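Local coordinates for protein Atp-dependent DNA ligase (PDB 4D05) that probably seals nicks in DNA by ATP-dependent ligation, holding AMP in its nucleotidyltransferase domain as an enzyme-adenylate, at residues V18-S24 with I129-P135; L27-R31 with F73-S77; E153-H159 with D171-K176. All blocks are in the same frame, centred on the assembly; numbering follows the deposited sequence. Where two conformers were deposited one is given.

Contact 1: residues V18-S24 with I129-P135. With AMP (adenosine monophosphate), chain H.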
loop_
_atom_site.group_PDB
_atom_site.type_symbol
_atom_site.label_atom_id
_atom_site.label_comp_id
_atom_site.label_asym_id
_atom_site.label_seq_id
_atom_site.Cartn_x
_atom_site.Cartn_y
_atom_site.Cartn_z
ATOM N N VAL A 18 2.678 -2.226 19.287
ATOM C CA VAL A 18 1.738 -2.824 18.334
ATOM C C VAL A 18 0.364 -3.081 18.942
ATOM O O VAL A 18 -0.612 -3.115 18.203
ATOM C CB VAL A 18 2.292 -4.102 17.675
ATOM C CG1 VAL A 18 2.284 -5.282 18.633
ATOM C CG2 VAL A 18 1.473 -4.440 16.477
ATOM N N THR A 19 0.267 -3.230 20.267
ATOM C CA THR A 19 -1.024 -3.538 20.890
ATOM C C THR A 19 -1.988 -2.367 20.843
ATOM O O THR A 19 -3.173 -2.515 21.160
ATOM C CB THR A 19 -0.888 -4.014 22.357
ATOM O OG1 THR A 19 -0.545 -2.905 23.199
ATOM C CG2 THR A 19 0.213 -5.108 22.436
ATOM N N GLN A 20 -1.507 -1.197 20.451
ATOM C CA GLN A 20 -2.368 -0.018 20.389
ATOM C C GLN A 20 -2.965 0.165 19.008
ATOM O O GLN A 20 -3.757 1.089 18.815
ATOM C CB GLN A 20 -1.572 1.215 20.735
ATOM C CG GLN A 20 -0.861 1.054 21.995
ATOM C CD GLN A 20 -1.282 2.042 22.976
ATOM O OE1 GLN A 20 -2.457 2.091 23.344
ATOM N NE2 GLN A 20 -0.343 2.860 23.419
ATOM N N TYR A 21 -2.607 -0.705 18.062
ATOM C CA TYR A 21 -3.052 -0.529 16.675
ATOM C C TYR A 21 -4.024 -1.583 16.202
ATOM O O TYR A 21 -3.835 -2.779 16.439
ATOM C CB TYR A 21 -1.854 -0.570 15.730
ATOM C CG TYR A 21 -0.940 0.565 15.963
ATOM C CD1 TYR A 21 -0.047 0.538 17.027
ATOM C CD2 TYR A 21 -0.977 1.686 15.160
ATOM C CE1 TYR A 21 0.769 1.590 17.276
ATOM C CE2 TYR A 21 -0.151 2.746 15.407
ATOM C CZ TYR A 21 0.725 2.690 16.479
ATOM O OH TYR A 21 1.561 3.739 16.780
ATOM N N TYR A 22 -5.042 -1.142 15.472
ATOM C CA TYR A 22 -5.880 -2.056 14.732
ATOM C C TYR A 22 -5.191 -2.415 13.417
ATOM O O TYR A 22 -4.720 -1.537 12.687
ATOM C CB TYR A 22 -7.276 -1.451 14.468
ATOM C CG TYR A 22 -8.140 -1.571 15.714
ATOM C CD1 TYR A 22 -8.797 -2.765 16.010
ATOM C CD2 TYR A 22 -8.242 -0.527 16.602
ATOM C CE1 TYR A 22 -9.574 -2.899 17.166
ATOM C CE2 TYR A 22 -8.998 -0.641 17.756
ATOM C CZ TYR A 22 -9.654 -1.827 18.034
ATOM O OH TYR A 22 -10.408 -1.916 19.197
ATOM N N VAL A 23 -5.184 -3.706 13.114
ATOM C CA VAL A 23 -4.471 -4.236 11.959
ATOM C C VAL A 23 -5.476 -4.777 10.963
ATOM O O VAL A 23 -6.376 -5.525 11.320
ATOM C CB VAL A 23 -3.495 -5.356 12.390
ATOM C CG1 VAL A 23 -2.715 -5.865 11.206
ATOM C CG2 VAL A 23 -2.605 -4.842 13.485
ATOM N N SER A 24 -5.291 -4.398 9.694
ATOM C CA SER A 24 -6.182 -4.808 8.635
ATOM C C SER A 24 -5.355 -5.154 7.403
ATOM O O SER A 24 -4.185 -4.807 7.302
ATOM C CB SER A 24 -7.160 -3.652 8.304
ATOM O OG SER A 24 -6.444 -2.514 7.860
ATOM N N ILE A 129 -13.704 -3.614 6.041
ATOM C CA ILE A 129 -12.439 -4.318 6.128
ATOM C C ILE A 129 -12.264 -4.773 7.582
ATOM O O ILE A 129 -12.427 -3.998 8.501
ATOM C CB ILE A 129 -11.281 -3.419 5.670
ATOM C CG1 ILE A 129 -11.507 -3.022 4.200
ATOM C CG2 ILE A 129 -9.972 -4.152 5.826
ATOM C CD1 ILE A 129 -10.499 -2.048 3.635
ATOM N N GLU A 130 -11.936 -6.042 7.786
ATOM C CA GLU A 130 -11.715 -6.560 9.136
ATOM C C GLU A 130 -10.571 -5.832 9.858
ATOM O O GLU A 130 -9.513 -5.578 9.274
ATOM C CB GLU A 130 -11.429 -8.069 9.069
ATOM C CG GLU A 130 -11.248 -8.733 10.429
ATOM C CD GLU A 130 -10.764 -10.192 10.357
ATOM O OE1 GLU A 130 -10.518 -10.733 9.242
ATOM O OE2 GLU A 130 -10.630 -10.803 11.446
ATOM N N GLN A 131 -10.802 -5.500 11.127
ATOM C CA GLN A 131 -9.841 -4.799 11.965
ATOM C C GLN A 131 -9.591 -5.682 13.187
ATOM O O GLN A 131 -10.541 -6.066 13.916
ATOM C CB GLN A 131 -10.403 -3.438 12.415
ATOM C CG GLN A 131 -10.742 -2.424 11.270
ATOM C CD GLN A 131 -9.490 -1.794 10.679
ATOM O OE1 GLN A 131 -8.404 -1.886 11.250
ATOM N NE2 GLN A 131 -9.650 -1.106 9.543
ATOM N N GLN A 132 -8.322 -6.046 13.394
ATOM C CA GLN A 132 -7.984 -6.950 14.492
ATOM C C GLN A 132 -6.828 -6.439 15.327
ATOM O O GLN A 132 -6.014 -5.654 14.883
ATOM C CB GLN A 132 -7.682 -8.365 13.977
ATOM C CG GLN A 132 -6.517 -8.477 13.000
ATOM C CD GLN A 132 -6.415 -9.885 12.354
ATOM O OE1 GLN A 132 -6.097 -10.868 13.025
ATOM N NE2 GLN A 132 -6.683 -9.972 11.056
ATOM N N LYS A 133 -6.763 -6.941 16.555
ATOM C CA LYS A 133 -5.630 -6.682 17.421
ATOM C C LYS A 133 -4.650 -7.858 17.390
ATOM O O LYS A 133 -5.036 -9.042 17.385
ATOM C CB LYS A 133 -6.109 -6.457 18.870
ATOM C CG LYS A 133 -6.771 -5.112 19.102
ATOM C CD LYS A 133 -5.785 -3.983 18.893
ATOM C CE LYS A 133 -6.223 -2.661 19.458
ATOM N NZ LYS A 133 -6.280 -2.654 20.973
ATOM N N ILE A 134 -3.381 -7.503 17.430
ATOM C CA ILE A 134 -2.274 -8.461 17.332
ATOM C C ILE A 134 -1.381 -8.263 18.546
ATOM O O ILE A 134 -1.112 -7.122 18.948
ATOM C CB ILE A 134 -1.493 -8.203 16.006
ATOM C CG1 ILE A 134 -2.368 -8.470 14.773
ATOM C CG2 ILE A 134 -0.257 -9.050 15.896
ATOM C CD1 ILE A 134 -2.784 -9.919 14.599
ATOM N N PRO A 135 -0.917 -9.358 19.164
ATOM C CA PRO A 135 -0.291 -9.177 20.482
ATOM C C PRO A 135 1.164 -8.704 20.491
ATOM O O PRO A 135 1.622 -8.161 21.517
ATOM C CB PRO A 135 -0.372 -10.578 21.103
ATOM C CG PRO A 135 -0.426 -11.498 19.926
ATOM C CD PRO A 135 -1.286 -10.757 18.929
HETATM P P AMP H . -0.189 1.022 -0.853
HETATM O O1P AMP H . 1.180 1.595 -0.622
HETATM O O2P AMP H . -0.796 0.771 -2.222
HETATM O "O5'" AMP H . -1.182 1.841 0.075
HETATM C "C5'" AMP H . -2.498 1.337 0.096
HETATM C "C4'" AMP H . -3.407 2.516 -0.075
HETATM O "O4'" AMP H . -4.761 2.125 -0.015
HETATM C "C3'" AMP H . -3.133 3.451 1.054
HETATM O "O3'" AMP H . -3.092 4.748 0.437
HETATM C "C2'" AMP H . -4.317 3.297 1.963
HETATM O "O2'" AMP H . -4.510 4.662 2.341
HETATM C "C1'" AMP H . -5.427 2.559 1.156
HETATM N N9 AMP H . -5.831 1.273 1.820
HETATM C C8 AMP H . -5.939 0.010 1.321
HETATM N N7 AMP H . -6.298 -0.900 2.262
HETATM C C5 AMP H . -6.481 -0.174 3.388
HETATM C C6 AMP H . -6.813 -0.493 4.779
HETATM N N6 AMP H . -7.083 -1.762 5.123
HETATM N N1 AMP H . -6.880 0.538 5.629
HETATM C C2 AMP H . -6.563 1.798 5.302
HETATM N N3 AMP H . -6.235 2.168 4.076
HETATM C C4 AMP H . -6.174 1.231 3.099
HETATM O O HOH W 1 -2.629 -4.805 17.398
HETATM O O HOH W 2 -6.068 -0.994 10.217
#

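Contact 2: residues L27-R31 with F73-S77. With AMP (adenosine monophosphate), chain H; SO4 (sulfate ion), chain C.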
loop_
_atom_site.group_PDB
_atom_site.type_symbol
_atom_site.label_atom_id
_atom_site.label_comp_id
_atom_site.label_asym_id
_atom_site.label_seq_id
_atom_site.Cartn_x
_atom_site.Cartn_y
_atom_site.Cartn_z
ATOM N N LEU A 27 -5.512 -3.511 0.918
ATOM C CA LEU A 27 -6.179 -4.015 -0.288
ATOM C C LEU A 27 -5.697 -3.239 -1.513
ATOM O O LEU A 27 -5.542 -2.029 -1.469
ATOM C CB LEU A 27 -7.701 -3.847 -0.181
ATOM C CG LEU A 27 -8.366 -4.516 1.004
ATOM C CD1 LEU A 27 -9.899 -4.404 0.903
ATOM C CD2 LEU A 27 -7.932 -5.972 1.116
ATOM N N ASP A 28 -5.451 -3.968 -2.598
ATOM C CA ASP A 28 -4.989 -3.365 -3.848
ATOM C C ASP A 28 -6.221 -3.107 -4.716
ATOM O O ASP A 28 -6.578 -3.902 -5.590
ATOM C CB ASP A 28 -4.050 -4.326 -4.559
ATOM C CG ASP A 28 -3.296 -3.675 -5.716
ATOM O OD1 ASP A 28 -3.174 -2.439 -5.812
ATOM O OD2 ASP A 28 -2.751 -4.443 -6.509
ATOM N N GLY A 29 -6.855 -1.984 -4.449
ATOM C CA GLY A 29 -8.022 -1.555 -5.216
ATOM C C GLY A 29 -7.917 -0.114 -5.640
ATOM O O GLY A 29 -6.821 0.428 -5.805
ATOM N N ILE A 30 -9.081 0.516 -5.822
ATOM C CA ILE A 30 -9.150 1.910 -6.180
ATOM C C ILE A 30 -9.789 2.653 -5.019
ATOM O O ILE A 30 -10.921 2.345 -4.638
ATOM C CB ILE A 30 -10.008 2.101 -7.454
ATOM C CG1 ILE A 30 -9.277 1.521 -8.670
ATOM C CG2 ILE A 30 -10.311 3.575 -7.700
ATOM C CD1 ILE A 30 -7.998 2.255 -9.040
ATOM N N ARG A 31 -9.061 3.615 -4.456
ATOM C CA ARG A 31 -9.592 4.345 -3.325
ATOM C C ARG A 31 -10.791 5.181 -3.736
ATOM O O ARG A 31 -10.796 5.779 -4.806
ATOM C CB ARG A 31 -8.532 5.263 -2.744
ATOM C CG ARG A 31 -8.960 5.832 -1.408
ATOM C CD ARG A 31 -7.876 6.618 -0.723
ATOM N NE ARG A 31 -8.370 7.159 0.526
ATOM C CZ ARG A 31 -7.640 7.331 1.616
ATOM N NH1 ARG A 31 -6.371 7.046 1.625
ATOM N NH2 ARG A 31 -8.204 7.816 2.687
ATOM N N PHE A 73 -6.724 -6.290 -9.323
ATOM C CA PHE A 73 -6.601 -4.852 -9.439
ATOM C C PHE A 73 -6.943 -4.320 -10.837
ATOM O O PHE A 73 -7.704 -3.354 -10.963
ATOM C CB PHE A 73 -5.209 -4.337 -9.046
ATOM C CG PHE A 73 -5.047 -2.907 -9.333
ATOM C CD1 PHE A 73 -5.599 -1.948 -8.502
ATOM C CD2 PHE A 73 -4.450 -2.493 -10.513
ATOM C CE1 PHE A 73 -5.506 -0.589 -8.803
ATOM C CE2 PHE A 73 -4.364 -1.153 -10.817
ATOM C CZ PHE A 73 -4.895 -0.200 -9.971
ATOM N N GLU A 74 -6.321 -4.853 -11.881
ATOM C CA GLU A 74 -6.597 -4.292 -13.204
ATOM C C GLU A 74 -8.088 -4.407 -13.536
ATOM O O GLU A 74 -8.640 -3.545 -14.214
ATOM C CB GLU A 74 -5.730 -4.912 -14.303
ATOM C CG GLU A 74 -4.248 -4.603 -14.136
ATOM C CD GLU A 74 -3.863 -3.114 -14.162
ATOM O OE1 GLU A 74 -4.578 -2.277 -14.739
ATOM O OE2 GLU A 74 -2.780 -2.772 -13.631
ATOM N N THR A 75 -8.739 -5.477 -13.105
ATOM C CA THR A 75 -10.166 -5.609 -13.354
ATOM C C THR A 75 -10.960 -4.495 -12.691
ATOM O O THR A 75 -11.755 -3.817 -13.334
ATOM C CB THR A 75 -10.681 -6.934 -12.884
ATOM O OG1 THR A 75 -9.969 -7.975 -13.576
ATOM C CG2 THR A 75 -12.168 -7.033 -13.168
ATOM N N VAL A 76 -10.746 -4.293 -11.382
ATOM C CA VAL A 76 -11.508 -3.233 -10.705
ATOM C C VAL A 76 -11.175 -1.838 -11.219
ATOM O O VAL A 76 -12.065 -1.002 -11.402
ATOM C CB VAL A 76 -11.416 -3.342 -9.152
ATOM C CG1 VAL A 76 -10.066 -2.915 -8.617
ATOM C CG2 VAL A 76 -12.533 -2.515 -8.510
ATOM N N SER A 77 -9.909 -1.588 -11.516
ATOM C CA SER A 77 -9.479 -0.314 -12.071
ATOM C C SER A 77 -10.130 -0.066 -13.436
ATOM O O SER A 77 -10.608 1.033 -13.708
ATOM C CB SER A 77 -7.939 -0.312 -12.226
ATOM O OG SER A 77 -7.480 0.958 -12.710
HETATM P P AMP H . -0.189 1.022 -0.853
HETATM O O1P AMP H . 1.180 1.595 -0.622
HETATM O O2P AMP H . -0.796 0.771 -2.222
HETATM O "O5'" AMP H . -1.182 1.841 0.075
HETATM C "C5'" AMP H . -2.498 1.337 0.096
HETATM C "C4'" AMP H . -3.407 2.516 -0.075
HETATM O "O4'" AMP H . -4.761 2.125 -0.015
HETATM C "C3'" AMP H . -3.133 3.451 1.054
HETATM O "O3'" AMP H . -3.092 4.748 0.437
HETATM C "C2'" AMP H . -4.317 3.297 1.963
HETATM O "O2'" AMP H . -4.510 4.662 2.341
HETATM C "C1'" AMP H . -5.427 2.559 1.156
HETATM N N9 AMP H . -5.831 1.273 1.820
HETATM C C8 AMP H . -5.939 0.010 1.321
HETATM N N7 AMP H . -6.298 -0.900 2.262
HETATM C C5 AMP H . -6.481 -0.174 3.388
HETATM C C6 AMP H . -6.813 -0.493 4.779
HETATM N N6 AMP H . -7.083 -1.762 5.123
HETATM N N1 AMP H . -6.880 0.538 5.629
HETATM C C2 AMP H . -6.563 1.798 5.302
HETATM N N3 AMP H . -6.235 2.168 4.076
HETATM C C4 AMP H . -6.174 1.231 3.099
HETATM S S SO4 C . -3.538 -7.614 -10.669
HETATM O O1 SO4 C . -3.130 -9.007 -11.020
HETATM O O2 SO4 C . -4.101 -7.579 -9.292
HETATM O O3 SO4 C . -2.309 -6.805 -10.749
HETATM O O4 SO4 C . -4.455 -7.129 -11.724
#

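Contact 3: residues E153-H159 with D171-K176. With AMP (adenosine monophosphate), chain H; SO4 (sulfate ion), chain F.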
loop_
_atom_site.group_PDB
_atom_site.type_symbol
_atom_site.label_atom_id
_atom_site.label_comp_id
_atom_site.label_asym_id
_atom_site.label_seq_id
_atom_site.Cartn_x
_atom_site.Cartn_y
_atom_site.Cartn_z
ATOM N N GLU A 153 -1.707 -7.999 -0.355
ATOM C CA GLU A 153 -0.691 -6.981 -0.598
ATOM C C GLU A 153 0.171 -6.671 0.632
ATOM O O GLU A 153 1.348 -6.358 0.526
ATOM C CB GLU A 153 -1.381 -5.699 -1.119
ATOM C CG GLU A 153 -0.495 -4.745 -1.877
ATOM C CD GLU A 153 -0.188 -5.194 -3.306
ATOM O OE1 GLU A 153 -0.453 -6.359 -3.654
ATOM O OE2 GLU A 153 0.324 -4.376 -4.096
ATOM N N GLY A 154 -0.431 -6.744 1.811
ATOM C CA GLY A 154 0.261 -6.357 3.019
ATOM C C GLY A 154 -0.744 -6.034 4.110
ATOM O O GLY A 154 -1.890 -6.503 4.057
ATOM N N LEU A 155 -0.295 -5.256 5.098
ATOM C CA LEU A 155 -1.149 -4.871 6.223
ATOM C C LEU A 155 -1.171 -3.362 6.406
ATOM O O LEU A 155 -0.277 -2.650 5.950
ATOM C CB LEU A 155 -0.622 -5.512 7.525
ATOM C CG LEU A 155 -0.583 -7.028 7.520
ATOM C CD1 LEU A 155 0.113 -7.569 8.782
ATOM C CD2 LEU A 155 -1.974 -7.529 7.417
HETATM N N MSE A 156 -2.206 -2.877 7.079
HETATM C CA MSE A 156 -2.279 -1.522 7.553
HETATM C C MSE A 156 -2.497 -1.517 9.055
HETATM O O MSE A 156 -3.182 -2.381 9.570
HETATM C CB MSE A 156 -3.472 -0.774 6.909
HETATM C CG MSE A 156 -3.466 -0.757 5.375
HETATM SE SE MSE A 156 -2.053 0.401 4.630
HETATM C CE MSE A 156 -2.468 2.037 5.640
ATOM N N LEU A 157 -1.913 -0.523 9.734
ATOM C CA LEU A 157 -2.031 -0.346 11.161
ATOM C C LEU A 157 -2.624 1.047 11.435
ATOM O O LEU A 157 -2.174 2.044 10.872
ATOM C CB LEU A 157 -0.668 -0.430 11.831
ATOM C CG LEU A 157 -0.032 -1.840 11.882
ATOM C CD1 LEU A 157 0.674 -2.216 10.580
ATOM C CD2 LEU A 157 0.952 -1.939 12.996
ATOM N N HIS A 158 -3.594 1.111 12.339
ATOM C CA HIS A 158 -4.213 2.400 12.665
ATOM C C HIS A 158 -4.417 2.480 14.169
ATOM O O HIS A 158 -5.079 1.637 14.761
ATOM C CB HIS A 158 -5.536 2.502 11.917
ATOM C CG HIS A 158 -6.101 3.886 11.860
ATOM N ND1 HIS A 158 -7.113 4.224 10.989
ATOM C CD2 HIS A 158 -5.822 5.002 12.563
ATOM C CE1 HIS A 158 -7.398 5.504 11.122
ATOM N NE2 HIS A 158 -6.654 5.997 12.097
ATOM N N HIS A 159 -3.787 3.465 14.789
ATOM C CA HIS A 159 -3.823 3.617 16.235
ATOM C C HIS A 159 -5.265 3.788 16.727
ATOM O O HIS A 159 -6.028 4.618 16.204
ATOM C CB HIS A 159 -2.940 4.795 16.645
ATOM C CG HIS A 159 -2.573 4.803 18.088
ATOM N ND1 HIS A 159 -3.495 5.040 19.078
ATOM C CD2 HIS A 159 -1.388 4.601 18.710
ATOM C CE1 HIS A 159 -2.891 4.996 20.257
ATOM N NE2 HIS A 159 -1.613 4.718 20.060
ATOM N N ASP A 171 -0.203 7.958 12.768
ATOM C CA ASP A 171 -1.045 6.985 13.425
ATOM C C ASP A 171 -1.597 5.944 12.450
ATOM O O ASP A 171 -2.222 4.982 12.872
ATOM C CB ASP A 171 -2.191 7.671 14.089
ATOM C CG ASP A 171 -1.779 8.393 15.329
ATOM O OD1 ASP A 171 -0.750 8.025 15.952
ATOM O OD2 ASP A 171 -2.469 9.349 15.638
ATOM N N LEU A 172 -1.400 6.161 11.150
ATOM C CA LEU A 172 -1.829 5.226 10.135
ATOM C C LEU A 172 -0.599 4.785 9.354
ATOM O O LEU A 172 0.031 5.616 8.719
ATOM C CB LEU A 172 -2.823 5.913 9.173
ATOM C CG LEU A 172 -3.394 5.039 8.060
ATOM C CD1 LEU A 172 -4.236 3.881 8.586
ATOM C CD2 LEU A 172 -4.217 5.840 7.046
HETATM N N MSE A 173 -0.262 3.513 9.411
HETATM C CA MSE A 173 0.968 3.018 8.790
HETATM C C MSE A 173 0.750 1.839 7.828
HETATM O O MSE A 173 -0.078 0.975 8.076
HETATM C CB MSE A 173 1.940 2.576 9.869
HETATM C CG MSE A 173 2.454 3.698 10.733
HETATM SE SE MSE A 173 3.538 3.051 12.221
HETATM C CE MSE A 173 2.084 2.482 13.336
ATOM N N LYS A 174 1.537 1.834 6.753
ATOM C CA LYS A 174 1.571 0.747 5.788
ATOM C C LYS A 174 2.636 -0.216 6.215
ATOM O O LYS A 174 3.731 0.193 6.552
ATOM C CB LYS A 174 2.001 1.230 4.380
ATOM C CG LYS A 174 1.232 2.355 3.841
ATOM C CD LYS A 174 1.865 2.873 2.517
ATOM C CE LYS A 174 0.930 3.843 1.885
ATOM N NZ LYS A 174 1.304 4.110 0.480
ATOM N N LEU A 175 2.346 -1.502 6.094
ATOM C CA LEU A 175 3.355 -2.538 6.334
ATOM C C LEU A 175 3.363 -3.519 5.172
ATOM O O LEU A 175 2.431 -4.313 4.978
ATOM C CB LEU A 175 3.068 -3.246 7.662
ATOM C CG LEU A 175 3.918 -4.479 7.931
ATOM C CD1 LEU A 175 5.392 -4.185 7.880
ATOM C CD2 LEU A 175 3.537 -5.054 9.299
ATOM N N LYS A 176 4.427 -3.460 4.371
ATOM C CA LYS A 176 4.622 -4.439 3.305
ATOM C C LYS A 176 5.929 -5.146 3.599
ATOM O O LYS A 176 6.740 -4.670 4.405
ATOM C CB LYS A 176 4.640 -3.759 1.926
ATOM C CG LYS A 176 3.268 -3.202 1.526
ATOM C CD LYS A 176 3.228 -2.616 0.130
ATOM C CE LYS A 176 3.146 -3.718 -0.919
ATOM N NZ LYS A 176 2.694 -3.198 -2.268
HETATM P P AMP H . -0.189 1.022 -0.853
HETATM O O1P AMP H . 1.180 1.595 -0.622
HETATM O O2P AMP H . -0.796 0.771 -2.222
HETATM O "O5'" AMP H . -1.182 1.841 0.075
HETATM C "C5'" AMP H . -2.498 1.337 0.096
HETATM C "C4'" AMP H . -3.407 2.516 -0.075
HETATM O "O4'" AMP H . -4.761 2.125 -0.015
HETATM C "C3'" AMP H . -3.133 3.451 1.054
HETATM O "O3'" AMP H . -3.092 4.748 0.437
HETATM C "C2'" AMP H . -4.317 3.297 1.963
HETATM O "O2'" AMP H . -4.510 4.662 2.341
HETATM C "C1'" AMP H . -5.427 2.559 1.156
HETATM N N9 AMP H . -5.831 1.273 1.820
HETATM C C8 AMP H . -5.939 0.010 1.321
HETATM N N7 AMP H . -6.298 -0.900 2.262
HETATM C C5 AMP H . -6.481 -0.174 3.388
HETATM C C6 AMP H . -6.813 -0.493 4.779
HETATM N N6 AMP H . -7.083 -1.762 5.123
HETATM N N1 AMP H . -6.880 0.538 5.629
HETATM C C2 AMP H . -6.563 1.798 5.302
HETATM N N3 AMP H . -6.235 2.168 4.076
HETATM C C4 AMP H . -6.174 1.231 3.099
HETATM S S SO4 F . -0.845 6.763 -0.710
HETATM O O1 SO4 F . -0.570 5.456 -1.318
HETATM O O2 SO4 F . -2.207 7.232 -1.032
HETATM O O3 SO4 F . -0.759 6.676 0.753
HETATM O O4 SO4 F . 0.132 7.745 -1.211
#

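Contact 1: residues V18-S24 with I129-P135
V23 and Q132 form a single antiparallel bridge beside the adenine end of the nucleotide pocket, clamping the loop between strand 126-128 and helix 137-149 onto strand 21-26, the edge strand of its sheet. Two reciprocal backbone bonds join this hydrogen-bonded pair: V23 N to Q132 O is 2.8 Å with an N-H...O angle of 160°, and Q132 N to V23 O is 2.9 Å. Side chains continue the contact on both sides of the bridge. K133 bends at its second and fourth torsions, which folds CE over the face of the Y22 ring, 3.8 Å from the centroid, while NZ lies farther off-centre in a cation-pi position. The same NZ donates to T19 O at 3.1 Å and also bonds Q160; the hydroxyl at the far end of Y22 is held by E108. V23 CG2 meets I134 CG1 at 3.9 Å, and L140 of helix 137-149 touches both residues. Toward the pocket, Q131 crosses Y22 at about a right angle, its amide plane 80° from the ring. One water lies within hydrogen-bonding distance of Q131 OE1 (2.7 Å), S24 OG (2.8 Å) and Y22 O. A second water accepts from I134 N and lies between V18 O and Y21 O. With chi1 at 61°, S24 turns OG to the adenine, where it accepts a hydrogen bond from AMP N6 at 2.9 Å. The adenine amino group is thus bonded by a serine that water links to Q131, so the loop contributes to the pocket indirectly as well as through I129, whose CD1 packs near N6.

Contact 2: residues L27-R31 with F73-S77
F73 N donates to O2 of a sulfate ion at 2.9 Å, and E74 N reaches O4 of the same ion at 2.9 Å with an almost straight N-H...O angle of 175°. The ion, probably from the crystallisation liquor, thus sits on the amino end of helix 73-80, where the helix dipole would be expected to help hold an anion. F73 also carries the contact with 27-31. Its CG lies anti to the backbone N (chi1 173°), which swings the ring against the loop leading into strand 30-34. There CE1 meets G29 O edge-on at 3.4 Å, and D28 O also lies near the ring plane. The D28 carboxylate is turned nearly parallel to the ring, 7° apart, and brings OD2 to 3.5 Å from F73 CB. I30 CD1 comes obliquely to F73 CE1 at 3.8 Å and also touches S77, while V76 CG1 covers G29 CA at 4.2 Å. No hydrogen bond joins the two segments. On the nucleotide side L27 N donates to AMP N7 at 3.0 Å; R31 NH1 lies 3.1 Å from AMP O2', while NH2 forms a salt bridge with D63. Residues 26-29 read K-L-D-G, the KxDG signature of covalent nucleotidyltransferases, here backed by a helix.

Contact 3: residues E153-H159 with D171-K176
Strands 154-159 and 173-175 are an adjacent antiparallel pair in the mixed five-strand sheet of the nucleotidyltransferase domain, with strand 168-169 between them in sequence; their directions are 156° apart. Five backbone hydrogen bonds join the two segments; the central pair runs from L157 N to M173 O at 2.9 Å and from M173 N to L157 O at 2.8 Å, with L155-L175 bonded likewise and H159 N closing the far end on D171 O. Apolar contacts divide between the two faces. On the one carrying L155, L157, M173 and L175, L157 CD1 packs on L175 CB at 3.9 Å, and L140 and L144 of helix 137-149 cover L155 and L175. On the other, selenomethionine M156 lies alongside K174 and puts CE 3.9 Å from L172 CD1. Bends at its second and third torsions curl its chain back toward the neighbouring strand, while CG presses on the adenine face, 3.4 Å from AMP C6. Charged groups gather at the phosphate end. K176 NZ forms a salt bridge with E153 OE2 at 3.2 Å, approaching from above the carboxylate plane, although E153 was modelled in two conformers, so this pairing is tentative. A second sulfate, probably from the crystallisation liquor, is held by K42 and R168. K174, extended beyond CG, reaches between two anions: its NZ donates to O1 of this sulfate at 2.9 Å and to AMP O1P at 2.7 Å.

How the contacts relate
All three contacts lie in the ATP-dependent DNA ligase domain and surround one AMP molecule. Contacts 1 and 3 are close, their centres about 9 Å apart, because strands 21-26 and 154-159 are neighbours in one sheet; backbone pairs S24-M156 and Y22-H158 probably hydrogen-bond them together. Contact 2 belongs to the facing sheet through strand 30-34, its centre about 23 Å from that of contact 1 and 18 Å from that of contact 3. Along the chain contact 2 is nested within the loop that contact 1 closes, and contact 3 follows. The nucleotide occupies the cleft between two sheets, which contact 1 ties together: loop 129-135 leaves the sheet of contact 2 and bridges to strand 21-26. L27 CD1 packs on I129 CD1 where contacts 1 and 2 touch.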